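Local structure of designed helical repeat protein (Synthetic construct, 5CWF) at residues D3-A15 and A51-A65. The protein has no known biological function; it was designed computationally from scratch as a helical repeat protein. Numbering follows the deposited sequence. Where two conformers were deposited one is given.
Sequences DEMKKVMEALKKA and AKVMLALAKAVLLAA
Met5 is a knob into the hole lined by Ala51, Met54, Leu55 and Ala58. With its chain bent at chi2 and chi3 (61° and 65°), the thioether curls over helix 51-65: SD passes Ala58 CB, and the methyl Met5 CE presses on the backbone, 3.3 Å from Leu55 CA. One turn on, Val8 points toward helix 51-65, and Val8 CG1 lies 3.4 Å from Ala58 CB, tighter than usual van der Waals contact; its other branch, CG2, crosses the end of Leu55 at CD1. Leu62 approaches from the other helix. Leu62 CB meets Leu12 CD2 at 4.1 Å, and beyond CG the two methyls part, Leu62 CD1 resting on the Ala11 carbonyl, 3.4 Å from its O, and CD2 3.6 Å from Ala11 CB. Leu12 divides its methyls, CD1 against Ala58 CB and CD2 3.8 Å from Val61 CG1. Shortening Leu12 to alanine would probably leave a gap beside Ala58 CB and take from Val61 CG1, and in part from Leu62, the methyls they pack against. At the exposed border, Glu4 reaches across Leu55 CD2 to form a long salt bridge, Glu4 OE2 to Lys59 NZ at 3.5 Å. Helix 25-44 packs against Met9 and Met54. Segments 3-15 and 51-65 run in the same general direction, their axes 29° apart; their parent helices 3-21 and 48-67, joined through helix 25-44, lie side by side, as in alpha-solenoid helical repeat folds.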
loop_
_atom_site.group_PDB
_atom_site.type_symbol
_atom_site.label_atom_id
_atom_site.label_comp_id
_atom_site.label_asym_id
_atom_site.label_seq_id
_atom_site.Cartn_x
_atom_site.Cartn_y
_atom_site.Cartn_z
ATOM N N ASP A 3 6.939 -19.562 1.427
ATOM C CA ASP A 3 5.752 -20.400 1.322
ATOM C C ASP A 3 4.499 -19.674 1.814
ATOM O O ASP A 3 3.406 -19.916 1.302
ATOM C CB ASP A 3 5.941 -21.698 2.113
ATOM C CG ASP A 3 7.053 -22.564 1.557
ATOM O OD1 ASP A 3 7.376 -22.424 0.358
ATOM O OD2 ASP A 3 7.603 -23.384 2.322
ATOM N N GLU A 4 4.641 -18.794 2.804
ATOM C CA GLU A 4 3.503 -17.990 3.236
ATOM C C GLU A 4 3.126 -16.996 2.140
ATOM O O GLU A 4 1.943 -16.721 1.925
ATOM C CB GLU A 4 3.789 -17.260 4.548
ATOM C CG GLU A 4 2.511 -16.710 5.189
ATOM C CD GLU A 4 2.761 -15.930 6.465
ATOM O OE1 GLU A 4 3.873 -16.040 7.024
ATOM O OE2 GLU A 4 1.844 -15.202 6.906
ATOM N N MET A 5 4.124 -16.479 1.430
ATOM C CA MET A 5 3.855 -15.587 0.312
ATOM C C MET A 5 3.174 -16.354 -0.814
ATOM O O MET A 5 2.216 -15.865 -1.402
ATOM C CB MET A 5 5.131 -14.929 -0.201
ATOM C CG MET A 5 4.901 -14.045 -1.411
ATOM S SD MET A 5 3.775 -12.652 -1.148
ATOM C CE MET A 5 4.744 -11.751 0.032
ATOM N N LYS A 6 3.655 -17.559 -1.107
ATOM C CA LYS A 6 3.093 -18.326 -2.222
ATOM C C LYS A 6 1.609 -18.577 -1.990
ATOM O O LYS A 6 0.822 -18.575 -2.946
ATOM C CB LYS A 6 3.826 -19.655 -2.421
ATOM C CG LYS A 6 5.117 -19.553 -3.228
ATOM C CD LYS A 6 5.831 -20.902 -3.316
ATOM C CE LYS A 6 7.049 -20.857 -4.240
ATOM N NZ LYS A 6 8.261 -20.280 -3.593
ATOM N N LYS A 7 1.234 -18.805 -0.730
ATOM C CA LYS A 7 -0.175 -18.987 -0.365
ATOM C C LYS A 7 -1.002 -17.722 -0.586
ATOM O O LYS A 7 -2.115 -17.780 -1.111
ATOM C CB LYS A 7 -0.309 -19.419 1.098
ATOM C CG LYS A 7 -0.181 -20.921 1.338
ATOM C CD LYS A 7 -0.284 -21.271 2.824
ATOM C CE LYS A 7 -1.576 -20.756 3.457
ATOM N NZ LYS A 7 -1.720 -21.163 4.882
ATOM N N VAL A 8 -0.474 -16.573 -0.171
ATOM C CA VAL A 8 -1.184 -15.321 -0.372
ATOM C C VAL A 8 -1.346 -15.006 -1.858
ATOM O O VAL A 8 -2.391 -14.495 -2.270
ATOM C CB VAL A 8 -0.466 -14.120 0.316
ATOM C CG1 VAL A 8 -1.207 -12.835 0.046
ATOM C CG2 VAL A 8 -0.370 -14.325 1.812
ATOM N N MET A 9 -0.322 -15.298 -2.652
ATOM C CA MET A 9 -0.365 -15.019 -4.092
ATOM C C MET A 9 -1.392 -15.872 -4.827
ATOM O O MET A 9 -2.071 -15.401 -5.748
ATOM C CB MET A 9 1.008 -15.265 -4.723
ATOM C CG MET A 9 2.109 -14.336 -4.272
ATOM S SD MET A 9 1.737 -12.587 -4.523
ATOM C CE MET A 9 1.305 -12.609 -6.252
ATOM N N GLU A 10 -1.510 -17.122 -4.403
ATOM C CA GLU A 10 -2.515 -18.021 -4.953
ATOM C C GLU A 10 -3.898 -17.491 -4.593
ATOM O O GLU A 10 -4.841 -17.591 -5.393
ATOM C CB GLU A 10 -2.287 -19.450 -4.448
ATOM C CG GLU A 10 -1.061 -20.109 -5.093
ATOM C CD GLU A 10 -0.626 -21.400 -4.414
ATOM O OE1 GLU A 10 -1.130 -21.704 -3.310
ATOM O OE2 GLU A 10 0.226 -22.112 -4.989
ATOM N N ALA A 11 -4.024 -16.895 -3.411
ATOM C CA ALA A 11 -5.308 -16.320 -2.995
ATOM C C ALA A 11 -5.620 -15.063 -3.817
ATOM O O ALA A 11 -6.788 -14.776 -4.128
ATOM C CB ALA A 11 -5.299 -15.997 -1.516
ATOM N N LEU A 12 -4.579 -14.294 -4.129
ATOM C CA LEU A 12 -4.735 -13.120 -4.982
ATOM C C LEU A 12 -5.190 -13.528 -6.368
ATOM O O LEU A 12 -6.033 -12.865 -6.953
ATOM C CB LEU A 12 -3.438 -12.332 -5.074
ATOM C CG LEU A 12 -3.182 -11.476 -3.835
ATOM C CD1 LEU A 12 -1.719 -11.004 -3.833
ATOM C CD2 LEU A 12 -4.137 -10.304 -3.790
ATOM N N LYS A 13 -4.614 -14.602 -6.897
ATOM C CA LYS A 13 -5.021 -15.105 -8.206
ATOM C C LYS A 13 -6.505 -15.511 -8.170
ATOM O O LYS A 13 -7.244 -15.293 -9.134
ATOM C CB LYS A 13 -4.131 -16.273 -8.618
ATOM C CG LYS A 13 -4.332 -16.750 -10.036
ATOM C CD LYS A 13 -3.311 -17.819 -10.400
ATOM C CE LYS A 13 -3.413 -18.237 -11.853
ATOM N NZ LYS A 13 -4.477 -19.258 -12.076
ATOM N N LYS A 14 -6.943 -16.081 -7.057
ATOM C CA LYS A 14 -8.357 -16.412 -6.886
ATOM C C LYS A 14 -9.222 -15.167 -6.780
ATOM O O LYS A 14 -10.364 -15.151 -7.258
ATOM C CB LYS A 14 -8.581 -17.269 -5.634
ATOM C CG LYS A 14 -8.922 -18.724 -5.900
ATOM C CD LYS A 14 -7.699 -19.583 -6.096
ATOM C CE LYS A 14 -8.017 -21.045 -5.816
ATOM N NZ LYS A 14 -6.783 -21.844 -5.598
ATOM N N ALA A 15 -8.703 -14.134 -6.128
ATOM C CA ALA A 15 -9.435 -12.880 -5.991
ATOM C C ALA A 15 -9.641 -12.195 -7.346
ATOM O O ALA A 15 -10.674 -11.558 -7.582
ATOM C CB ALA A 15 -8.702 -11.942 -5.038
ATOM N N ALA A 51 10.765 -8.495 1.736
ATOM C CA ALA A 51 9.797 -9.580 1.821
ATOM C C ALA A 51 8.701 -9.220 2.823
ATOM O O ALA A 51 7.517 -9.512 2.598
ATOM C CB ALA A 51 10.485 -10.878 2.211
ATOM N N LYS A 52 9.095 -8.572 3.917
ATOM C CA LYS A 52 8.143 -8.166 4.956
ATOM C C LYS A 52 7.093 -7.208 4.408
ATOM O O LYS A 52 5.900 -7.395 4.615
ATOM C CB LYS A 52 8.868 -7.491 6.124
ATOM C CG LYS A 52 9.688 -8.414 6.992
ATOM C CD LYS A 52 10.651 -7.635 7.886
ATOM C CE LYS A 52 9.960 -6.541 8.704
ATOM N NZ LYS A 52 10.954 -5.682 9.424
ATOM N N VAL A 53 7.554 -6.164 3.728
ATOM C CA VAL A 53 6.658 -5.184 3.134
ATOM C C VAL A 53 5.748 -5.848 2.106
ATOM O O VAL A 53 4.538 -5.607 2.095
ATOM C CB VAL A 53 7.447 -4.027 2.470
ATOM C CG1 VAL A 53 6.513 -3.027 1.775
ATOM C CG2 VAL A 53 8.320 -3.333 3.492
ATOM N N MET A 54 6.319 -6.710 1.261
ATOM C CA MET A 54 5.529 -7.326 0.207
ATOM C C MET A 54 4.433 -8.222 0.779
ATOM O O MET A 54 3.327 -8.261 0.237
ATOM C CB MET A 54 6.403 -8.155 -0.732
ATOM C CG MET A 54 7.410 -7.373 -1.557
ATOM S SD MET A 54 6.706 -5.992 -2.471
ATOM C CE MET A 54 7.233 -4.620 -1.449
ATOM N N LEU A 55 4.719 -8.931 1.870
ATOM C CA LEU A 55 3.694 -9.786 2.478
ATOM C C LEU A 55 2.552 -8.967 3.027
ATOM O O LEU A 55 1.372 -9.305 2.831
ATOM C CB LEU A 55 4.303 -10.663 3.567
ATOM C CG LEU A 55 3.366 -11.672 4.242
ATOM C CD1 LEU A 55 2.818 -12.668 3.221
ATOM C CD2 LEU A 55 4.090 -12.413 5.371
ATOM N N ALA A 56 2.884 -7.879 3.709
ATOM C CA ALA A 56 1.848 -7.017 4.260
ATOM C C ALA A 56 0.974 -6.464 3.127
ATOM O O ALA A 56 -0.248 -6.450 3.235
ATOM C CB ALA A 56 2.470 -5.877 5.077
ATOM N N LEU A 57 1.589 -6.022 2.038
ATOM C CA LEU A 57 0.822 -5.464 0.910
ATOM C C LEU A 57 -0.095 -6.485 0.243
ATOM O O LEU A 57 -1.263 -6.190 -0.039
ATOM C CB LEU A 57 1.768 -4.893 -0.148
ATOM C CG LEU A 57 2.535 -3.626 0.265
ATOM C CD1 LEU A 57 3.440 -3.143 -0.858
ATOM C CD2 LEU A 57 1.535 -2.522 0.662
ATOM N N ALA A 58 0.433 -7.680 0.020
ATOM C CA ALA A 58 -0.334 -8.756 -0.577
ATOM C C ALA A 58 -1.556 -9.064 0.277
ATOM O O ALA A 58 -2.664 -9.172 -0.240
ATOM C CB ALA A 58 0.543 -9.993 -0.740
ATOM N N LYS A 59 -1.373 -9.169 1.588
ATOM C CA LYS A 59 -2.521 -9.404 2.483
ATOM C C LYS A 59 -3.511 -8.262 2.471
ATOM O O LYS A 59 -4.722 -8.488 2.599
ATOM C CB LYS A 59 -2.074 -9.620 3.918
ATOM C CG LYS A 59 -1.344 -10.910 4.179
ATOM C CD LYS A 59 -0.788 -10.869 5.586
ATOM C CE LYS A 59 -0.141 -12.162 6.007
ATOM N NZ LYS A 59 0.450 -11.971 7.365
ATOM N N ALA A 60 -3.017 -7.032 2.329
ATOM C CA ALA A 60 -3.909 -5.872 2.366
ATOM C C ALA A 60 -4.821 -5.863 1.149
ATOM O O ALA A 60 -6.018 -5.587 1.256
ATOM C CB ALA A 60 -3.131 -4.600 2.429
ATOM N N VAL A 61 -4.258 -6.182 -0.005
ATOM C CA VAL A 61 -5.039 -6.205 -1.234
ATOM C C VAL A 61 -6.106 -7.296 -1.150
ATOM O O VAL A 61 -7.266 -7.080 -1.500
ATOM C CB VAL A 61 -4.118 -6.445 -2.468
ATOM C CG1 VAL A 61 -4.922 -6.625 -3.770
ATOM C CG2 VAL A 61 -3.181 -5.286 -2.618
ATOM N N LEU A 62 -5.708 -8.450 -0.636
ATOM C CA LEU A 62 -6.589 -9.607 -0.525
ATOM C C LEU A 62 -7.759 -9.313 0.414
ATOM O O LEU A 62 -8.908 -9.628 0.101
ATOM C CB LEU A 62 -5.792 -10.817 -0.034
ATOM C CG LEU A 62 -6.510 -12.159 -0.082
ATOM C CD1 LEU A 62 -6.673 -12.581 -1.548
ATOM C CD2 LEU A 62 -5.762 -13.208 0.727
ATOM N N LEU A 63 -7.465 -8.685 1.556
ATOM C CA LEU A 63 -8.515 -8.351 2.506
ATOM C C LEU A 63 -9.440 -7.261 1.992
ATOM O O LEU A 63 -10.653 -7.305 2.245
ATOM C CB LEU A 63 -7.929 -7.900 3.848
ATOM C CG LEU A 63 -7.321 -8.978 4.723
ATOM C CD1 LEU A 63 -6.691 -8.324 5.938
ATOM C CD2 LEU A 63 -8.349 -10.022 5.127
ATOM N N ALA A 64 -8.878 -6.292 1.275
ATOM C CA ALA A 64 -9.687 -5.219 0.717
ATOM C C ALA A 64 -10.607 -5.769 -0.358
ATOM O O ALA A 64 -11.771 -5.376 -0.456
ATOM C CB ALA A 64 -8.822 -4.126 0.162
ATOM N N ALA A 65 -10.110 -6.711 -1.148
ATOM C CA ALA A 65 -10.960 -7.282 -2.191
ATOM C C ALA A 65 -12.138 -8.011 -1.540
ATOM O O ALA A 65 -13.243 -8.027 -2.071
ATOM C CB ALA A 65 -10.186 -8.228 -3.066
#